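Local coordinates for CELL WALL surface anchor family protein (Streptococcus pneumoniae, PDB 2WW8), which serves as the adhesin of the pneumococcal pilus, an elongated multidomain surface protein thought to take part in recognising host cells, at residues A[843-846]-A[847-850]; A[792-796]-A[797-801]. All coordinates share one frame; numbering follows the deposited sequence.

Overall arrangement
Both contacts lie in the C-terminal part of this elongated chain, about 79 Å (contact 2) and 88 Å (contact 1) from its centre, measured centre to centre. Contact 2 comes first, where strand 788-794 passes into strand 797-805; contact 1 follows as the hairpin of strands 841-846 and 849-854. Strands 736-744 to 827-833 fall in the range assigned to a prealbumin-like domain. Strands 788-794 and 841-846 are outermost in one mixed four-stranded sheet, whereas 797-805 belongs to a second, antiparallel sheet. Contact 2 therefore links the two sheets, and the hairpin of contact 1 completes the first through strand 849-854 beside 736-744. Their centres are about 18 Å apart, their nearest atoms about 8 Å.

Contact 1: residues A[843-846]-A[847-850]; sequences YEFT and NDKH
Phe845 and His850 face each other as a non-hydrogen-bonded antiparallel pair, CA to CA 4.8 Å, in a beta hairpin with a two-residue loop, a type I' turn from Thr846 to Lys849. The positive phi angles of Asn847 (51°) and Asp848 (69°) are the evidence for that turn. Thr846 and Lys849 form the hydrogen-bonded pair: Thr846 N reaches Lys849 O at 3.0 Å in the carbonyl plane, whereas Lys849 N approaches Thr846 O at 3.1 Å from above its carbonyl plane. A CA-H...O contact from Phe845 CA to Lys849 O, 3.4 Å, gives the latter carbonyl a second neighbour. Beyond the hairpin, a backbone hydrogen bond joins His850 to Ile741 of strand 736-744, which connects the hairpin to the rest of the sheet.

Tyr843, Phe845 and His850 make an aromatic cluster on one face. With CG anti to the backbone N, the Phe845 side chain extends alongside that of His850. Their rings are offset and barely overlap, with planes 30° apart; the nearest approach is Phe845 CD1 to His850 ND1, 3.4 Å. Tyr843 and the imidazole meet at their margins, without stacking, and Val831 and Ser833 of strand 827-833 also touch the tyrosine side chain. The phenol oxygen and the imidazole nitrogen each lie at the other ring's edge, in plane, and the hydrogen bond between Tyr843 OH and His850 ND1 spans 2.7 Å.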
# COMPACT_ATOMS: atom_id res chain seq x y z
N TYR A 843 -18.52 89.41 21.87
CA TYR A 843 -17.87 88.11 22.00
C TYR A 843 -16.37 88.41 22.00
O TYR A 843 -15.92 89.26 21.23
CB TYR A 843 -18.19 87.17 20.82
CG TYR A 843 -17.23 85.99 20.75
CD1 TYR A 843 -17.34 84.92 21.64
CD2 TYR A 843 -16.21 85.95 19.79
CE1 TYR A 843 -16.47 83.83 21.61
CE2 TYR A 843 -15.31 84.87 19.75
CZ TYR A 843 -15.46 83.80 20.66
OH TYR A 843 -14.58 82.74 20.61
N GLU A 844 -15.62 87.71 22.85
CA GLU A 844 -14.15 87.80 22.84
C GLU A 844 -13.62 86.41 23.18
O GLU A 844 -14.24 85.59 23.88
CB GLU A 844 -13.56 88.89 23.78
CG GLU A 844 -14.13 90.36 23.67
CD GLU A 844 -13.59 91.39 24.72
OE1 GLU A 844 -12.47 91.19 25.27
OE2 GLU A 844 -14.24 92.46 24.94
N PHE A 845 -12.43 86.16 22.64
CA PHE A 845 -11.74 84.89 22.80
C PHE A 845 -10.39 85.22 23.43
O PHE A 845 -9.54 85.80 22.74
CB PHE A 845 -11.47 84.25 21.44
CG PHE A 845 -10.87 82.88 21.56
CD1 PHE A 845 -11.50 81.90 22.31
CD2 PHE A 845 -9.69 82.56 20.90
CE1 PHE A 845 -10.96 80.62 22.43
CE2 PHE A 845 -9.14 81.26 21.00
CZ PHE A 845 -9.77 80.30 21.77
N THR A 846 -10.21 84.92 24.71
CA THR A 846 -9.02 85.40 25.41
C THR A 846 -8.47 84.34 26.32
O THR A 846 -9.19 83.81 27.17
CB THR A 846 -9.33 86.59 26.34
OG1 THR A 846 -9.85 87.64 25.53
CG2 THR A 846 -8.09 87.03 27.15
N ASN A 847 -7.17 84.10 26.15
CA ASN A 847 -6.47 83.19 27.04
C ASN A 847 -7.29 81.87 27.09
O ASN A 847 -7.68 81.42 28.17
CB ASN A 847 -6.26 83.87 28.41
CG ASN A 847 -5.10 84.88 28.40
OD1 ASN A 847 -4.47 85.12 27.37
ND2 ASN A 847 -4.81 85.45 29.55
N ASP A 848 -7.59 81.34 25.90
CA ASP A 848 -8.28 80.06 25.73
C ASP A 848 -9.77 79.99 26.14
O ASP A 848 -10.34 78.91 26.19
CB ASP A 848 -7.47 79.01 26.50
CG ASP A 848 -7.32 77.73 25.75
OD1 ASP A 848 -7.63 77.72 24.53
OD2 ASP A 848 -6.89 76.74 26.38
N LYS A 849 -10.42 81.11 26.46
CA LYS A 849 -11.80 81.07 26.97
C LYS A 849 -12.71 81.95 26.12
O LYS A 849 -12.26 82.94 25.58
CB LYS A 849 -11.90 81.38 28.47
CG LYS A 849 -11.23 80.28 29.29
CD LYS A 849 -11.27 80.59 30.77
CE LYS A 849 -10.25 79.75 31.55
NZ LYS A 849 -10.51 78.28 31.54
N HIS A 850 -13.97 81.56 25.97
CA HIS A 850 -14.94 82.32 25.20
C HIS A 850 -15.69 83.19 26.22
O HIS A 850 -16.25 82.69 27.21
CB HIS A 850 -15.93 81.35 24.52
CG HIS A 850 -15.28 80.35 23.60
ND1 HIS A 850 -14.69 80.71 22.41
CD2 HIS A 850 -15.16 79.00 23.70
CE1 HIS A 850 -14.24 79.62 21.81
NE2 HIS A 850 -14.49 78.57 22.57

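Contact 2: residues A[792-796]-A[797-801]; sequences KNLSD and GKYRL
Tyr799 reaches back across the short connection between strands 788-794 and 797-805 to meet Leu794 and Ser795, within a domain assigned to the prealbumin-like fold. The chain turns a corner at Asn793, where Asn793 and Leu794 both face Gly736 in a G1 beta bulge; beyond this corner and the short connection it enters strand 797-805 of the second sheet.

Hydrogen bonding is concentrated on the phenol oxygen. The CG of Tyr799 lies beside its own backbone N and anti to the carbonyl carbon, and from there the side chain extends back to Ser795. Tyr799 OH donates to Ser795 O at 2.6 Å, and the approach is tilted 27° from the carbonyl plane. Water 1 donates to the same Tyr799 OH, also at 2.6 Å, and accepts from Ser795 N at 3.2 Å. Direct bond and water bridge thus tie the hydroxyl to both backbone polar atoms of one residue. Ser795 O and the water both lie at the edge of the ring, in its plane.

Apolar contact comes from Leu794, whose side chain crosses that of Tyr799 at a slant. Leu794 CD2 comes to 4.1 Å from Tyr799 CE2, and CD1 of the leucine is placed over one ring face. Separately, Leu794 CB packs against the hydroxyl, 3.8 Å from Tyr799 OH. Leu794 and Tyr799 are both buried, and the Tyr799 ring also meets Phe821 of strand 816-824 with nearly parallel planes.

At the start of strand 797-805 the backbone geometry and one carboxylate are the points of note. Gly797 has phi 137° and psi -168°; at these angles a beta carbon would collide with the preceding carbonyl oxygen, Asp796 O. Asp796 itself turns its carboxylate to the 825-826 backbone: OD2 accepts from Asn825 N, and OD1 from Gly826 N.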
# COMPACT_ATOMS: atom_id res chain seq x y z
N LYS A 792 -23.09 71.06 26.34
CA LYS A 792 -22.42 69.78 26.07
C LYS A 792 -23.43 68.85 25.40
O LYS A 792 -24.61 69.20 25.32
CB LYS A 792 -21.82 69.20 27.36
CG LYS A 792 -22.85 68.57 28.28
CD LYS A 792 -22.44 68.69 29.76
CE LYS A 792 -23.41 67.87 30.63
NZ LYS A 792 -22.79 66.54 30.99
N ASN A 793 -22.97 67.70 24.90
CA ASN A 793 -23.82 66.74 24.18
C ASN A 793 -24.50 67.33 22.95
O ASN A 793 -25.67 67.04 22.66
CB ASN A 793 -24.86 66.08 25.10
CG ASN A 793 -24.26 65.58 26.41
OD1 ASN A 793 -23.22 64.92 26.44
ND2 ASN A 793 -24.93 65.92 27.51
N LEU A 794 -23.77 68.19 22.24
CA LEU A 794 -24.32 68.90 21.09
C LEU A 794 -24.10 68.14 19.78
O LEU A 794 -22.97 67.78 19.46
CB LEU A 794 -23.70 70.29 20.98
CG LEU A 794 -23.89 71.34 22.08
CD1 LEU A 794 -23.17 72.59 21.58
CD2 LEU A 794 -25.36 71.65 22.40
N SER A 795 -25.18 67.92 19.03
CA SER A 795 -25.15 67.30 17.70
C SER A 795 -24.47 68.19 16.66
O SER A 795 -24.34 69.41 16.84
CB SER A 795 -26.57 67.06 17.18
OG SER A 795 -27.43 66.74 18.26
N ASP A 796 -24.07 67.57 15.55
CA ASP A 796 -23.50 68.34 14.45
C ASP A 796 -24.45 69.36 13.84
O ASP A 796 -25.67 69.14 13.83
CB ASP A 796 -22.93 67.39 13.38
CG ASP A 796 -21.57 66.84 13.77
OD1 ASP A 796 -21.23 66.83 14.98
OD2 ASP A 796 -20.84 66.44 12.84
N GLY A 797 -23.91 70.48 13.37
CA GLY A 797 -24.70 71.49 12.66
C GLY A 797 -24.37 72.91 13.09
O GLY A 797 -23.37 73.13 13.78
N LYS A 798 -25.22 73.84 12.67
CA LYS A 798 -25.05 75.27 12.95
C LYS A 798 -25.88 75.76 14.15
O LYS A 798 -27.04 75.37 14.31
CB LYS A 798 -25.37 76.08 11.69
CG LYS A 798 -24.61 75.68 10.43
CD LYS A 798 -24.61 76.85 9.46
CE LYS A 798 -24.41 76.42 8.02
NZ LYS A 798 -22.99 76.03 7.86
N TYR A 799 -25.25 76.60 14.98
CA TYR A 799 -25.80 77.12 16.24
C TYR A 799 -25.65 78.64 16.31
O TYR A 799 -24.70 79.21 15.74
CB TYR A 799 -25.11 76.52 17.47
CG TYR A 799 -25.39 75.04 17.67
CD1 TYR A 799 -24.70 74.10 16.91
CD2 TYR A 799 -26.33 74.58 18.59
CE1 TYR A 799 -24.95 72.73 17.07
CE2 TYR A 799 -26.58 73.22 18.76
CZ TYR A 799 -25.87 72.30 18.00
OH TYR A 799 -26.06 70.93 18.11
N ARG A 800 -26.61 79.25 17.01
CA ARG A 800 -26.67 80.69 17.28
C ARG A 800 -27.08 80.89 18.74
O ARG A 800 -28.17 80.44 19.13
CB ARG A 800 -27.69 81.42 16.40
CG ARG A 800 -27.23 81.67 14.98
CD ARG A 800 -28.34 82.27 14.11
NE ARG A 800 -27.86 82.47 12.74
CZ ARG A 800 -28.56 83.01 11.74
NH1 ARG A 800 -29.80 83.45 11.92
NH2 ARG A 800 -28.03 83.12 10.53
N LEU A 801 -26.20 81.51 19.53
CA LEU A 801 -26.50 81.79 20.93
C LEU A 801 -27.12 83.20 21.03
O LEU A 801 -26.58 84.17 20.49
CB LEU A 801 -25.26 81.62 21.81
CG LEU A 801 -25.42 82.10 23.26
CD1 LEU A 801 -26.17 81.15 24.18
CD2 LEU A 801 -24.04 82.32 23.80
O HOH W 1 -27.83 69.71 19.58